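Local coordinates for signal recognition particle 54 kDa protein (Aeropyrum pernix, PDB 7EPK) that is a multidomain protein of the SRP54 family, combining a helical bundle, a P-loop nucleotide-binding domain of the GTPase type and a further C-terminal helical domain, at residues A[80-85]-A[284-289]; A[98-103]-A[234-239]; A[118-123]-A[265-270]; A[181-186]-A[202-207]; A[239-244]-A[256-261]. All blocks are in the same frame, centred on the assembly; numbering follows the deposited sequence.

Interaction 1. Residues A[80-85]-A[284-289]; sequences KLFGGD and RRFVAR
Phe-82 meets Phe-286 and Val-287 at the apolar end of this contact, while Gly-84 and Arg-284 form its polar end. The two aromatic side chains cross at about a right angle: Phe-82 CE2 lies 3.8 Å from Phe-286 CE2, at the edge of the Phe-286 ring and near its plane. Val-287 instead comes over one face of Phe-82, with Val-287 CG1 above the rim rather than the centre and 4.1 Å from Phe-82 CG. A bent Arg-284 chain brings its guanidinium to the backbone carbonyl of Gly-84. Arg-284 NH2 donates to Gly-84 O at 3.1 Å, nearly along the C=O axis (162°), and Arg-284 NE adds a weak bond of 3.4 Å to Gly-84 O. The carbonyl oxygen sits 21° out of the guanidinium plane, so the grip is slightly skewed. Further out, Phe-281 touches both phenylalanines, and Tyr-75 and Val-79 cover Val-287. The contact thus seats the turn after helix 66-81, which comes from the N-terminal helical bundle, against helix 283-291 of the GTPase domain.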
# COMPACT_ATOMS: atom_id res chain seq x y z
N LYS A 80 -6.11 -1.34 -7.02
CA LYS A 80 -7.48 -1.71 -6.60
C LYS A 80 -7.77 -3.16 -7.04
O LYS A 80 -8.40 -3.91 -6.29
CB LYS A 80 -8.51 -0.75 -7.21
CG LYS A 80 -8.70 0.58 -6.49
CD LYS A 80 -10.00 1.31 -6.84
CE LYS A 80 -11.26 0.48 -6.64
NZ LYS A 80 -11.80 0.55 -5.25
N LEU A 81 -7.33 -3.52 -8.24
CA LEU A 81 -7.59 -4.85 -8.85
C LEU A 81 -6.94 -5.94 -8.01
O LEU A 81 -7.49 -7.02 -7.96
CB LEU A 81 -7.02 -4.91 -10.27
CG LEU A 81 -7.39 -6.18 -11.03
CD1 LEU A 81 -8.87 -6.17 -11.37
CD2 LEU A 81 -6.53 -6.33 -12.28
N PHE A 82 -5.78 -5.63 -7.43
CA PHE A 82 -4.96 -6.54 -6.60
C PHE A 82 -5.29 -6.31 -5.12
O PHE A 82 -4.38 -6.52 -4.28
CB PHE A 82 -3.47 -6.32 -6.92
CG PHE A 82 -3.04 -6.88 -8.25
CD1 PHE A 82 -3.61 -6.42 -9.43
CD2 PHE A 82 -2.07 -7.87 -8.33
CE1 PHE A 82 -3.22 -6.94 -10.65
CE2 PHE A 82 -1.69 -8.39 -9.56
CZ PHE A 82 -2.26 -7.91 -10.71
N GLY A 83 -6.54 -5.90 -4.84
CA GLY A 83 -7.08 -5.62 -3.50
C GLY A 83 -6.69 -4.23 -3.05
O GLY A 83 -7.48 -3.28 -3.28
N GLY A 84 -5.53 -4.13 -2.39
CA GLY A 84 -4.72 -2.90 -2.21
C GLY A 84 -5.51 -1.69 -1.75
O GLY A 84 -5.01 -0.57 -1.97
N ASP A 85 -6.64 -1.91 -1.05
CA ASP A 85 -7.54 -0.86 -0.49
C ASP A 85 -6.82 -0.17 0.68
O ASP A 85 -7.47 0.61 1.40
CB ASP A 85 -8.90 -1.45 -0.11
CG ASP A 85 -10.11 -0.68 -0.64
OD1 ASP A 85 -10.15 -0.40 -1.86
OD2 ASP A 85 -11.01 -0.39 0.17
N ARG A 284 0.04 -1.71 -3.60
CA ARG A 284 0.82 -0.48 -3.93
C ARG A 284 2.24 -0.86 -4.40
O ARG A 284 2.70 -0.34 -5.44
CB ARG A 284 0.80 0.49 -2.73
CG ARG A 284 -0.14 1.69 -2.89
CD ARG A 284 -1.08 1.99 -1.74
NE ARG A 284 -2.51 1.80 -2.08
CZ ARG A 284 -3.46 2.75 -2.11
NH1 ARG A 284 -3.19 4.00 -1.79
NH2 ARG A 284 -4.70 2.43 -2.44
N ARG A 285 2.92 -1.76 -3.71
CA ARG A 285 4.35 -2.03 -3.98
C ARG A 285 4.50 -3.08 -5.08
O ARG A 285 5.53 -3.05 -5.82
CB ARG A 285 5.04 -2.47 -2.69
CG ARG A 285 6.41 -3.10 -2.88
CD ARG A 285 7.03 -3.49 -1.56
NE ARG A 285 8.41 -3.94 -1.72
CZ ARG A 285 9.18 -4.36 -0.71
NH1 ARG A 285 8.70 -4.39 0.52
NH2 ARG A 285 10.42 -4.74 -0.94
N PHE A 286 3.57 -4.03 -5.16
CA PHE A 286 3.67 -5.20 -6.07
C PHE A 286 3.50 -4.70 -7.51
O PHE A 286 4.38 -4.92 -8.37
CB PHE A 286 2.64 -6.26 -5.67
CG PHE A 286 2.71 -7.52 -6.49
CD1 PHE A 286 3.74 -8.43 -6.29
CD2 PHE A 286 1.75 -7.80 -7.45
CE1 PHE A 286 3.81 -9.59 -7.06
CE2 PHE A 286 1.81 -8.96 -8.20
CZ PHE A 286 2.84 -9.86 -8.01
N VAL A 287 2.40 -3.99 -7.75
CA VAL A 287 2.04 -3.44 -9.08
C VAL A 287 3.12 -2.44 -9.50
O VAL A 287 3.51 -2.40 -10.67
CB VAL A 287 0.63 -2.83 -9.06
CG1 VAL A 287 -0.39 -3.78 -8.45
CG2 VAL A 287 0.61 -1.52 -8.31
N ALA A 288 3.66 -1.69 -8.54
CA ALA A 288 4.81 -0.80 -8.76
C ALA A 288 5.98 -1.57 -9.40
O ALA A 288 6.76 -0.95 -10.14
CB ALA A 288 5.22 -0.17 -7.46
N ARG A 289 6.10 -2.87 -9.11
CA ARG A 289 7.26 -3.69 -9.54
C ARG A 289 6.98 -4.16 -10.95
O ARG A 289 7.88 -4.14 -11.77
CB ARG A 289 7.46 -4.89 -8.60
CG ARG A 289 8.28 -4.60 -7.35
CD ARG A 289 8.90 -5.88 -6.81
NE ARG A 289 10.10 -5.60 -6.02
CZ ARG A 289 10.20 -5.70 -4.70
NH1 ARG A 289 9.18 -6.09 -3.96
NH2 ARG A 289 11.36 -5.40 -4.13

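Interaction 2. Residues A[98-103]-A[234-239]; sequences IVLLVG and KSTPIG
Val-102 points its two methyl groups at Thr-236 and Ile-238, which follow the end of helix 225-235. The Val-102 and Thr-236 side chains run past each other in opposite directions, bringing Val-102 CG1 to 3.8 Å from Thr-236 OG1 in plain van der Waals contact. Ile-238 approaches at a slant instead, and Ile-238 CD1 lies 3.8 Å from Val-102 CG2. On Thr-236 the two branches divide the work. With chi1 at 59°, OG1 sits between the backbone N and the carbonyl carbon and bonds back to Phe-232 O in the last helical turn. Thr-236 CG2, on the other branch, lies 4.2 Å from Leu-100 CD2. The hydroxyl is therefore satisfied by its own helix although it is buried among apolar groups. Val-213 of the adjoining strand 212-218 touches Val-102, Thr-236 and Ile-238 alike. Such a layer over a central parallel strand is typical of the P-loop NTPase fold, in which this strand leads, through Gly-103, into what is probably the Walker A loop.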
# COMPACT_ATOMS: atom_id res chain seq x y z
N ILE A 98 -4.63 -17.45 16.93
CA ILE A 98 -4.62 -18.85 16.42
C ILE A 98 -4.90 -18.86 14.91
O ILE A 98 -6.00 -18.43 14.48
CB ILE A 98 -5.59 -19.73 17.23
CG1 ILE A 98 -5.55 -19.45 18.74
CG2 ILE A 98 -5.31 -21.20 16.96
CD1 ILE A 98 -4.16 -19.48 19.35
N VAL A 99 -3.95 -19.39 14.13
CA VAL A 99 -4.01 -19.44 12.65
C VAL A 99 -4.21 -20.88 12.18
O VAL A 99 -3.25 -21.66 12.28
CB VAL A 99 -2.72 -18.89 12.03
CG1 VAL A 99 -2.83 -18.86 10.52
CG2 VAL A 99 -2.38 -17.52 12.58
N LEU A 100 -5.38 -21.22 11.63
CA LEU A 100 -5.60 -22.53 10.98
C LEU A 100 -5.26 -22.43 9.49
O LEU A 100 -6.02 -21.80 8.75
CB LEU A 100 -7.05 -22.97 11.18
CG LEU A 100 -7.43 -24.30 10.52
CD1 LEU A 100 -6.59 -25.44 11.05
CD2 LEU A 100 -8.92 -24.60 10.71
N LEU A 101 -4.21 -23.12 9.06
CA LEU A 101 -3.91 -23.34 7.62
C LEU A 101 -4.92 -24.33 6.99
O LEU A 101 -5.35 -25.29 7.64
CB LEU A 101 -2.46 -23.85 7.53
CG LEU A 101 -1.40 -22.75 7.46
CD1 LEU A 101 -1.82 -21.51 8.24
CD2 LEU A 101 -0.05 -23.25 7.93
N VAL A 102 -5.35 -24.08 5.77
CA VAL A 102 -6.22 -25.01 5.00
C VAL A 102 -5.76 -24.91 3.55
O VAL A 102 -5.03 -23.97 3.23
CB VAL A 102 -7.73 -24.72 5.18
CG1 VAL A 102 -8.17 -24.84 6.63
CG2 VAL A 102 -8.16 -23.37 4.62
N GLY A 103 -6.13 -25.89 2.72
CA GLY A 103 -5.57 -26.09 1.37
C GLY A 103 -5.35 -27.56 1.07
O GLY A 103 -5.41 -28.36 2.00
N LYS A 234 -16.59 -22.91 2.64
CA LYS A 234 -17.86 -23.48 3.15
C LYS A 234 -17.56 -24.08 4.53
O LYS A 234 -18.27 -23.73 5.47
CB LYS A 234 -18.41 -24.52 2.16
CG LYS A 234 -19.88 -24.86 2.29
CD LYS A 234 -20.36 -25.88 1.26
CE LYS A 234 -21.62 -25.46 0.52
NZ LYS A 234 -21.65 -26.00 -0.86
N SER A 235 -16.53 -24.92 4.62
CA SER A 235 -16.17 -25.71 5.83
C SER A 235 -15.55 -24.81 6.91
O SER A 235 -15.96 -24.90 8.07
CB SER A 235 -15.23 -26.85 5.49
OG SER A 235 -13.96 -26.34 5.11
N THR A 236 -14.59 -23.98 6.52
CA THR A 236 -13.86 -23.04 7.39
C THR A 236 -13.79 -21.69 6.68
O THR A 236 -12.89 -21.49 5.86
CB THR A 236 -12.46 -23.57 7.71
OG1 THR A 236 -11.80 -23.73 6.46
CG2 THR A 236 -12.50 -24.89 8.46
N PRO A 237 -14.78 -20.78 6.93
CA PRO A 237 -14.75 -19.42 6.37
C PRO A 237 -13.33 -18.83 6.30
O PRO A 237 -12.73 -18.65 7.34
CB PRO A 237 -15.65 -18.65 7.34
CG PRO A 237 -16.71 -19.68 7.70
CD PRO A 237 -16.00 -21.02 7.72
N ILE A 238 -12.84 -18.57 5.09
CA ILE A 238 -11.48 -18.04 4.84
C ILE A 238 -11.40 -16.58 5.28
O ILE A 238 -12.31 -15.81 4.94
CB ILE A 238 -11.09 -18.12 3.36
CG1 ILE A 238 -11.26 -19.53 2.77
CG2 ILE A 238 -9.69 -17.56 3.18
CD1 ILE A 238 -10.60 -20.61 3.57
N GLY A 239 -10.31 -16.21 5.95
CA GLY A 239 -10.01 -14.85 6.43
C GLY A 239 -8.71 -14.36 5.83
O GLY A 239 -8.51 -13.14 5.78

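Interaction 3. Residues A[118-123]-A[265-270]; sequences YYYVRR and RIKFIG. With GDP (guanosine-5'-diphosphate), chain B.
Phe-268 drives its edge into the face of Tyr-119, and this T-shaped pair is the tight half of the contact. The ring centroids are 5.0 Å apart and the planes stand at 74°. Phe-268 CE1 is the leading atom, 3.5 Å from Tyr-119 CE2 and placed over the rim of the tyrosine ring. The Tyr-119 ring reaches the strand because its CG is anti to the backbone N (chi1 175°); its CD2 also lies over the centre of the Tyr-120 ring. Tyr-120 makes the looser half. Tyr-120 OH passes the edge of Phe-268, 3.8 Å from Phe-268 CE2, and stays 4.3 Å from Lys-267 NZ without a direct bond. A water bridges them, donating to Tyr-120 OH at 2.9 Å and accepting from Lys-267 NZ at 3.2 Å. Each polar end also has a protein partner, Val-90 O for the tyrosine and Glu-212 for the lysine. At the far end of the strand, Gly-270, one of the GDP-pocket residues, lies against GDP O6. Aromatic packing thus holds helix 109-122 to strand 265-270 within the P-loop NTPase domain, and the polar link across the contact is relayed by water; the nearby carboxylate would probably favour a charged lysine.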
# COMPACT_ATOMS: atom_id res chain seq x y z
N TYR A 118 8.76 -18.38 11.16
CA TYR A 118 9.99 -17.56 11.12
C TYR A 118 9.60 -16.08 11.14
O TYR A 118 10.04 -15.34 12.04
CB TYR A 118 10.81 -17.78 9.86
CG TYR A 118 11.97 -16.82 9.73
CD1 TYR A 118 12.88 -16.66 10.77
CD2 TYR A 118 12.17 -16.08 8.57
CE1 TYR A 118 13.94 -15.78 10.67
CE2 TYR A 118 13.24 -15.20 8.46
CZ TYR A 118 14.12 -15.05 9.51
OH TYR A 118 15.18 -14.18 9.45
N TYR A 119 8.80 -15.70 10.16
CA TYR A 119 8.44 -14.30 9.86
C TYR A 119 8.01 -13.61 11.16
O TYR A 119 8.45 -12.47 11.43
CB TYR A 119 7.35 -14.24 8.79
CG TYR A 119 6.86 -12.85 8.53
CD1 TYR A 119 7.59 -11.97 7.76
CD2 TYR A 119 5.70 -12.40 9.12
CE1 TYR A 119 7.17 -10.67 7.55
CE2 TYR A 119 5.27 -11.10 8.93
CZ TYR A 119 6.00 -10.23 8.14
OH TYR A 119 5.56 -8.96 7.95
N TYR A 120 7.16 -14.28 11.94
CA TYR A 120 6.59 -13.68 13.17
C TYR A 120 7.61 -13.75 14.31
O TYR A 120 7.58 -12.85 15.19
CB TYR A 120 5.26 -14.34 13.53
CG TYR A 120 4.09 -13.85 12.71
CD1 TYR A 120 3.57 -12.57 12.90
CD2 TYR A 120 3.50 -14.66 11.76
CE1 TYR A 120 2.50 -12.13 12.16
CE2 TYR A 120 2.42 -14.23 11.02
CZ TYR A 120 1.91 -12.96 11.22
OH TYR A 120 0.84 -12.55 10.49
N VAL A 121 8.47 -14.78 14.31
CA VAL A 121 9.54 -14.93 15.34
C VAL A 121 10.44 -13.69 15.25
O VAL A 121 10.52 -12.95 16.27
CB VAL A 121 10.33 -16.25 15.21
CG1 VAL A 121 11.53 -16.28 16.15
CG2 VAL A 121 9.44 -17.46 15.45
N ARG A 122 10.99 -13.41 14.05
CA ARG A 122 11.89 -12.26 13.76
C ARG A 122 11.23 -10.93 14.17
O ARG A 122 11.97 -10.05 14.66
CB ARG A 122 12.28 -12.24 12.28
CG ARG A 122 13.22 -11.10 11.90
CD ARG A 122 13.24 -10.82 10.40
NE ARG A 122 11.89 -10.60 9.86
CZ ARG A 122 11.52 -10.73 8.58
NH1 ARG A 122 12.40 -11.09 7.65
NH2 ARG A 122 10.27 -10.50 8.25
N ARG A 123 9.91 -10.78 14.03
CA ARG A 123 9.16 -9.57 14.48
C ARG A 123 8.92 -9.62 15.99
O ARG A 123 8.04 -8.85 16.47
CB ARG A 123 7.81 -9.46 13.77
CG ARG A 123 7.91 -9.32 12.26
CD ARG A 123 6.53 -9.05 11.72
NE ARG A 123 5.96 -7.80 12.19
CZ ARG A 123 6.24 -6.62 11.65
NH1 ARG A 123 7.10 -6.53 10.65
NH2 ARG A 123 5.67 -5.53 12.12
N ARG A 265 -8.26 -11.14 1.88
CA ARG A 265 -7.06 -10.40 1.46
C ARG A 265 -5.95 -11.43 1.25
O ARG A 265 -5.92 -12.47 1.95
CB ARG A 265 -6.64 -9.32 2.47
CG ARG A 265 -7.69 -8.98 3.52
CD ARG A 265 -7.18 -8.03 4.58
NE ARG A 265 -7.95 -8.17 5.81
CZ ARG A 265 -7.76 -7.47 6.92
NH1 ARG A 265 -6.81 -6.55 6.97
NH2 ARG A 265 -8.52 -7.69 7.98
N ILE A 266 -5.08 -11.13 0.31
CA ILE A 266 -3.81 -11.87 0.13
C ILE A 266 -2.81 -11.25 1.10
O ILE A 266 -2.41 -10.09 0.87
CB ILE A 266 -3.38 -11.79 -1.34
CG1 ILE A 266 -4.42 -12.48 -2.22
CG2 ILE A 266 -1.98 -12.36 -1.52
CD1 ILE A 266 -4.19 -12.25 -3.70
N LYS A 267 -2.44 -11.98 2.15
CA LYS A 267 -1.60 -11.45 3.24
C LYS A 267 -0.12 -11.73 2.97
O LYS A 267 0.71 -10.94 3.43
CB LYS A 267 -2.05 -12.05 4.57
CG LYS A 267 -3.44 -11.63 5.02
CD LYS A 267 -3.53 -11.31 6.51
CE LYS A 267 -2.68 -12.22 7.38
NZ LYS A 267 -3.12 -12.18 8.79
N PHE A 268 0.21 -12.81 2.27
CA PHE A 268 1.61 -13.28 2.12
C PHE A 268 1.79 -13.97 0.77
O PHE A 268 0.87 -14.68 0.31
CB PHE A 268 2.00 -14.24 3.24
CG PHE A 268 2.17 -13.57 4.58
CD1 PHE A 268 3.34 -12.90 4.90
CD2 PHE A 268 1.14 -13.59 5.51
CE1 PHE A 268 3.48 -12.26 6.12
CE2 PHE A 268 1.29 -12.96 6.74
CZ PHE A 268 2.45 -12.28 7.03
N ILE A 269 2.97 -13.74 0.18
CA ILE A 269 3.40 -14.31 -1.12
C ILE A 269 4.50 -15.32 -0.82
O ILE A 269 5.43 -14.98 -0.04
CB ILE A 269 3.85 -13.19 -2.10
CG1 ILE A 269 2.84 -12.92 -3.22
CG2 ILE A 269 5.23 -13.46 -2.69
CD1 ILE A 269 1.41 -13.25 -2.88
N GLY A 270 4.39 -16.52 -1.39
CA GLY A 270 5.43 -17.56 -1.37
C GLY A 270 6.32 -17.42 -2.58
O GLY A 270 5.84 -17.64 -3.69
PB GDP B . 1.71 -29.33 1.54
O1B GDP B . 1.31 -30.74 1.14
O2B GDP B . 0.62 -28.34 1.20
O3B GDP B . 2.22 -29.18 2.97
O3A GDP B . 2.98 -28.88 0.66
PA GDP B . 4.53 -28.90 1.16
O1A GDP B . 4.82 -30.35 1.53
O2A GDP B . 4.85 -27.73 2.06
O5' GDP B . 5.40 -28.58 -0.14
C5' GDP B . 5.13 -29.18 -1.42
C4' GDP B . 6.18 -28.68 -2.39
O4' GDP B . 6.00 -27.27 -2.59
C3' GDP B . 7.58 -28.84 -1.80
O3' GDP B . 8.44 -29.40 -2.79
C2' GDP B . 8.01 -27.44 -1.39
O2' GDP B . 9.44 -27.30 -1.45
C1' GDP B . 7.24 -26.56 -2.39
N9 GDP B . 6.98 -25.11 -2.08
C8 GDP B . 6.23 -24.59 -1.09
N7 GDP B . 6.19 -23.23 -1.14
C5 GDP B . 6.91 -22.86 -2.20
C6 GDP B . 7.27 -21.59 -2.84
O6 GDP B . 6.88 -20.51 -2.35
N1 GDP B . 8.04 -21.62 -3.93
C2 GDP B . 8.49 -22.77 -4.46
N2 GDP B . 9.26 -22.72 -5.57
N3 GDP B . 8.20 -23.98 -3.93
C4 GDP B . 7.42 -24.09 -2.82
O HOH W 1 -1.12 -14.50 9.73

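Interaction 4. Residues A[181-186]-A[202-207]; sequences VIVDTA and KAIASK
Val-183 and Thr-185 meet Ile-204 through methyl groups, so no ring or other flat side-chain group is among the touching residues and no face or edge enters the packing. The planar group between them, the Asp-184 carboxylate, makes its contacts apart from Ile-204. Asp-184 OD1 takes a weak bond from Thr-185 N, 2.7 Å long with an N-H...O angle of only 123°, and OD2 is bonded to Thr-110 OG1. Across the contact, Val-183 CG1 is 4.4 Å from Ile-204 CG2, and Thr-185 CG2 is 4.3 Å from Ile-204 CD1. The isoleucine therefore spans Val-183, near the end of the strand, and Thr-185 just beyond it, using a different branch for each. This is strand-on-helix packing in a P-loop nucleotide-binding domain, and the Asp-Thr-Ala sequence at the strand end is consistent with the G3 motif of SRP-type GTPases. Thr-185 divides its branches: with chi1 at 57°, OG1 is bonded to Leu-101 O and to Lys-109 NZ of the probable Walker A loop, leaving CG2 to face the helix. Leu-100 of strand 97-102 also touches Val-183, Thr-185 and Ile-204, while Ala-166 of helix 162-175 packs against Ile-204.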
# COMPACT_ATOMS: atom_id res chain seq x y z
N VAL A 181 -0.04 -19.16 17.40
CA VAL A 181 -0.04 -20.63 17.11
C VAL A 181 -0.53 -20.84 15.68
O VAL A 181 -1.65 -20.42 15.38
CB VAL A 181 -0.95 -21.39 18.09
CG1 VAL A 181 -1.05 -22.86 17.72
CG2 VAL A 181 -0.48 -21.22 19.52
N ILE A 182 0.29 -21.48 14.86
CA ILE A 182 -0.05 -21.85 13.46
C ILE A 182 -0.37 -23.34 13.46
O ILE A 182 0.54 -24.16 13.78
CB ILE A 182 1.11 -21.53 12.50
CG1 ILE A 182 1.52 -20.06 12.54
CG2 ILE A 182 0.76 -21.98 11.10
CD1 ILE A 182 2.82 -19.76 11.81
N VAL A 183 -1.59 -23.70 13.09
CA VAL A 183 -2.01 -25.12 13.05
C VAL A 183 -1.90 -25.66 11.62
O VAL A 183 -2.82 -25.39 10.85
CB VAL A 183 -3.43 -25.22 13.61
CG1 VAL A 183 -3.99 -26.62 13.43
CG2 VAL A 183 -3.45 -24.80 15.07
N ASP A 184 -0.84 -26.41 11.31
CA ASP A 184 -0.67 -27.10 10.00
C ASP A 184 -1.70 -28.23 9.90
O ASP A 184 -2.04 -28.82 10.93
CB ASP A 184 0.77 -27.60 9.79
CG ASP A 184 1.04 -28.19 8.40
OD1 ASP A 184 0.20 -28.04 7.53
OD2 ASP A 184 2.10 -28.81 8.20
N THR A 185 -2.18 -28.52 8.69
CA THR A 185 -3.28 -29.48 8.42
C THR A 185 -2.89 -30.40 7.25
O THR A 185 -1.99 -30.02 6.44
CB THR A 185 -4.63 -28.79 8.10
OG1 THR A 185 -4.51 -27.89 6.99
CG2 THR A 185 -5.19 -28.02 9.27
N ALA A 186 -3.59 -31.53 7.13
CA ALA A 186 -3.57 -32.39 5.93
C ALA A 186 -4.13 -31.62 4.71
O ALA A 186 -4.99 -30.72 4.88
CB ALA A 186 -4.34 -33.66 6.21
N LYS A 202 -13.33 -28.51 9.34
CA LYS A 202 -14.50 -28.01 10.10
C LYS A 202 -14.46 -28.49 11.55
O LYS A 202 -14.97 -27.79 12.42
CB LYS A 202 -15.78 -28.49 9.40
CG LYS A 202 -17.09 -28.20 10.13
CD LYS A 202 -18.32 -28.47 9.27
CE LYS A 202 -18.34 -27.70 7.96
NZ LYS A 202 -19.61 -27.88 7.21
N ALA A 203 -13.94 -29.69 11.80
CA ALA A 203 -13.94 -30.33 13.14
C ALA A 203 -12.77 -29.73 13.93
O ALA A 203 -13.00 -29.23 15.04
CB ALA A 203 -13.86 -31.84 13.01
N ILE A 204 -11.58 -29.76 13.34
CA ILE A 204 -10.37 -29.08 13.88
C ILE A 204 -10.75 -27.65 14.24
O ILE A 204 -10.44 -27.23 15.37
CB ILE A 204 -9.20 -29.10 12.88
CG1 ILE A 204 -8.65 -30.51 12.68
CG2 ILE A 204 -8.11 -28.12 13.31
CD1 ILE A 204 -7.86 -30.67 11.40
N ALA A 205 -11.39 -26.94 13.31
CA ALA A 205 -11.77 -25.52 13.48
C ALA A 205 -12.64 -25.40 14.73
O ALA A 205 -12.40 -24.47 15.54
CB ALA A 205 -12.47 -25.01 12.26
N SER A 206 -13.57 -26.32 14.93
CA SER A 206 -14.56 -26.25 16.04
C SER A 206 -13.83 -26.40 17.38
O SER A 206 -14.14 -25.61 18.31
CB SER A 206 -15.65 -27.27 15.88
OG SER A 206 -16.78 -26.91 16.66
N LYS A 207 -12.90 -27.35 17.48
CA LYS A 207 -12.11 -27.58 18.72
C LYS A 207 -11.14 -26.41 18.95
O LYS A 207 -10.94 -26.02 20.12
CB LYS A 207 -11.34 -28.90 18.64
CG LYS A 207 -12.20 -30.16 18.54
CD LYS A 207 -13.23 -30.31 19.64
CE LYS A 207 -13.77 -31.72 19.78
NZ LYS A 207 -13.23 -32.38 21.00

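Interaction 5. Residues A[239-244]-A[256-261]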
# COMPACT_ATOMS: atom_id res chain seq x y z
N GLY A 239 -10.31 -16.21 5.95
CA GLY A 239 -10.01 -14.85 6.43
C GLY A 239 -8.71 -14.36 5.83
O GLY A 239 -8.51 -13.14 5.78
N SER A 240 -7.86 -15.28 5.37
CA SER A 240 -6.57 -14.95 4.73
C SER A 240 -6.37 -15.79 3.46
O SER A 240 -6.98 -16.89 3.37
CB SER A 240 -5.45 -15.15 5.70
OG SER A 240 -5.40 -14.05 6.59
N ILE A 241 -5.57 -15.29 2.51
CA ILE A 241 -5.03 -16.11 1.38
C ILE A 241 -3.53 -15.89 1.33
O ILE A 241 -3.07 -14.74 1.44
CB ILE A 241 -5.70 -15.78 0.03
CG1 ILE A 241 -7.16 -16.24 0.03
CG2 ILE A 241 -4.91 -16.40 -1.12
CD1 ILE A 241 -7.97 -15.79 -1.16
N ILE A 242 -2.80 -16.98 1.17
CA ILE A 242 -1.32 -16.97 1.06
C ILE A 242 -1.04 -17.66 -0.27
O ILE A 242 -1.61 -18.74 -0.48
CB ILE A 242 -0.66 -17.67 2.26
CG1 ILE A 242 -1.00 -16.97 3.57
CG2 ILE A 242 0.84 -17.74 2.02
CD1 ILE A 242 -0.45 -17.62 4.83
N VAL A 243 -0.26 -17.04 -1.14
CA VAL A 243 -0.02 -17.57 -2.50
C VAL A 243 1.43 -18.03 -2.60
O VAL A 243 2.33 -17.17 -2.43
CB VAL A 243 -0.41 -16.54 -3.59
CG1 VAL A 243 -0.18 -17.09 -4.98
CG2 VAL A 243 -1.86 -16.11 -3.44
N THR A 244 1.62 -19.32 -2.86
CA THR A 244 2.93 -20.02 -2.93
C THR A 244 3.39 -20.20 -4.38
O THR A 244 2.53 -20.20 -5.28
CB THR A 244 2.83 -21.40 -2.25
OG1 THR A 244 1.83 -22.13 -2.97
CG2 THR A 244 2.49 -21.30 -0.78
N LEU A 256 -6.20 -13.54 -7.16
CA LEU A 256 -7.14 -12.41 -6.94
C LEU A 256 -8.55 -12.75 -7.47
O LEU A 256 -9.44 -11.88 -7.38
CB LEU A 256 -6.56 -11.12 -7.54
CG LEU A 256 -6.21 -11.18 -9.01
CD1 LEU A 256 -7.44 -11.53 -9.83
CD2 LEU A 256 -5.62 -9.86 -9.45
N THR A 257 -8.74 -13.98 -7.97
CA THR A 257 -10.07 -14.58 -8.23
C THR A 257 -10.61 -15.14 -6.90
O THR A 257 -11.77 -14.81 -6.56
CB THR A 257 -10.04 -15.66 -9.32
OG1 THR A 257 -8.90 -15.49 -10.18
CG2 THR A 257 -11.29 -15.65 -10.17
N ALA A 258 -9.79 -15.93 -6.20
CA ALA A 258 -10.11 -16.51 -4.87
C ALA A 258 -10.28 -15.38 -3.84
O ALA A 258 -11.22 -15.45 -3.00
CB ALA A 258 -9.04 -17.49 -4.44
N ALA A 259 -9.42 -14.35 -3.94
CA ALA A 259 -9.53 -13.09 -3.18
C ALA A 259 -10.96 -12.56 -3.27
O ALA A 259 -11.59 -12.30 -2.21
CB ALA A 259 -8.57 -12.09 -3.74
N ALA A 260 -11.47 -12.45 -4.50
CA ALA A 260 -12.82 -11.95 -4.83
C ALA A 260 -13.90 -12.84 -4.17
O ALA A 260 -14.78 -12.28 -3.51
CB ALA A 260 -12.99 -11.87 -6.33
N VAL A 261 -13.80 -14.17 -4.34
CA VAL A 261 -14.87 -15.16 -4.00
C VAL A 261 -15.13 -15.18 -2.49
O VAL A 261 -16.31 -15.19 -2.09
CB VAL A 261 -14.52 -16.58 -4.50
CG1 VAL A 261 -15.29 -17.66 -3.76
CG2 VAL A 261 -14.73 -16.72 -6.00
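In the beta-alpha-beta unit made by strand 240-244, helix 255-262 and strand 265-270, Ile-241 is the strand residue that meets the crossover helix at Ala-258 and Ala-259. Its terminal methyl does the touching. Ile-241 CD1 lies 3.5 Å from Ala-259 N and 3.6 Å from Ala-258 C, which places it against the peptide link between the two alanines. Beside this link, Ala-258 CB is 3.8 Å from Ile-241 CD1. The side chain reaches that far because it is extended, with CD1 anti to CA about the CB–CG1 bond (chi2 171°). No hydrogen bond joins the segments; the contact is van der Waals packing. Two alanines in a row present little more than the helix backbone, consistent with the 7.1 Å between Ile-241 CA and Ala-259 CA. Around this point Ile-217 and Ile-266, from the strands flanking 240-244, touch Ile-241, and Ala-229 of helix 225-235 touches Ala-258. At the end of the strand Thr-244 belongs to the GDP pocket, and its OG1 shares one hydrogen between Ser-107 O and Ile-217 O. A crossover helix laid on a parallel strand whose C-terminal end reaches the nucleotide is typical of P-loop NTPase domains.

How the interactions relate
Interactions 2 to 5 all reach one mixed sheet. Interactions 2 and 4 are the closest pair, with centres about 8 Å apart on the neighbouring strands 97-102 and 180-184, joined by Val-99 O to Val-183 N at 2.8 Å. Interactions 3 and 5 likewise share adjacent strands, linked by Arg-265 O to Ile-241 N at 2.9 Å. Both reach the GDP pocket, through Gly-270 and Thr-244, whereas the Val-102 and Thr-185 side chains stay about 10 and 8 Å from the nucleotide. Interaction 1 lies off the sheet but touches interaction 5, where Phe-82 CE1 packs 4.0 Å from Leu-256 CD2; its centre is about 31 Å from that of interaction 4.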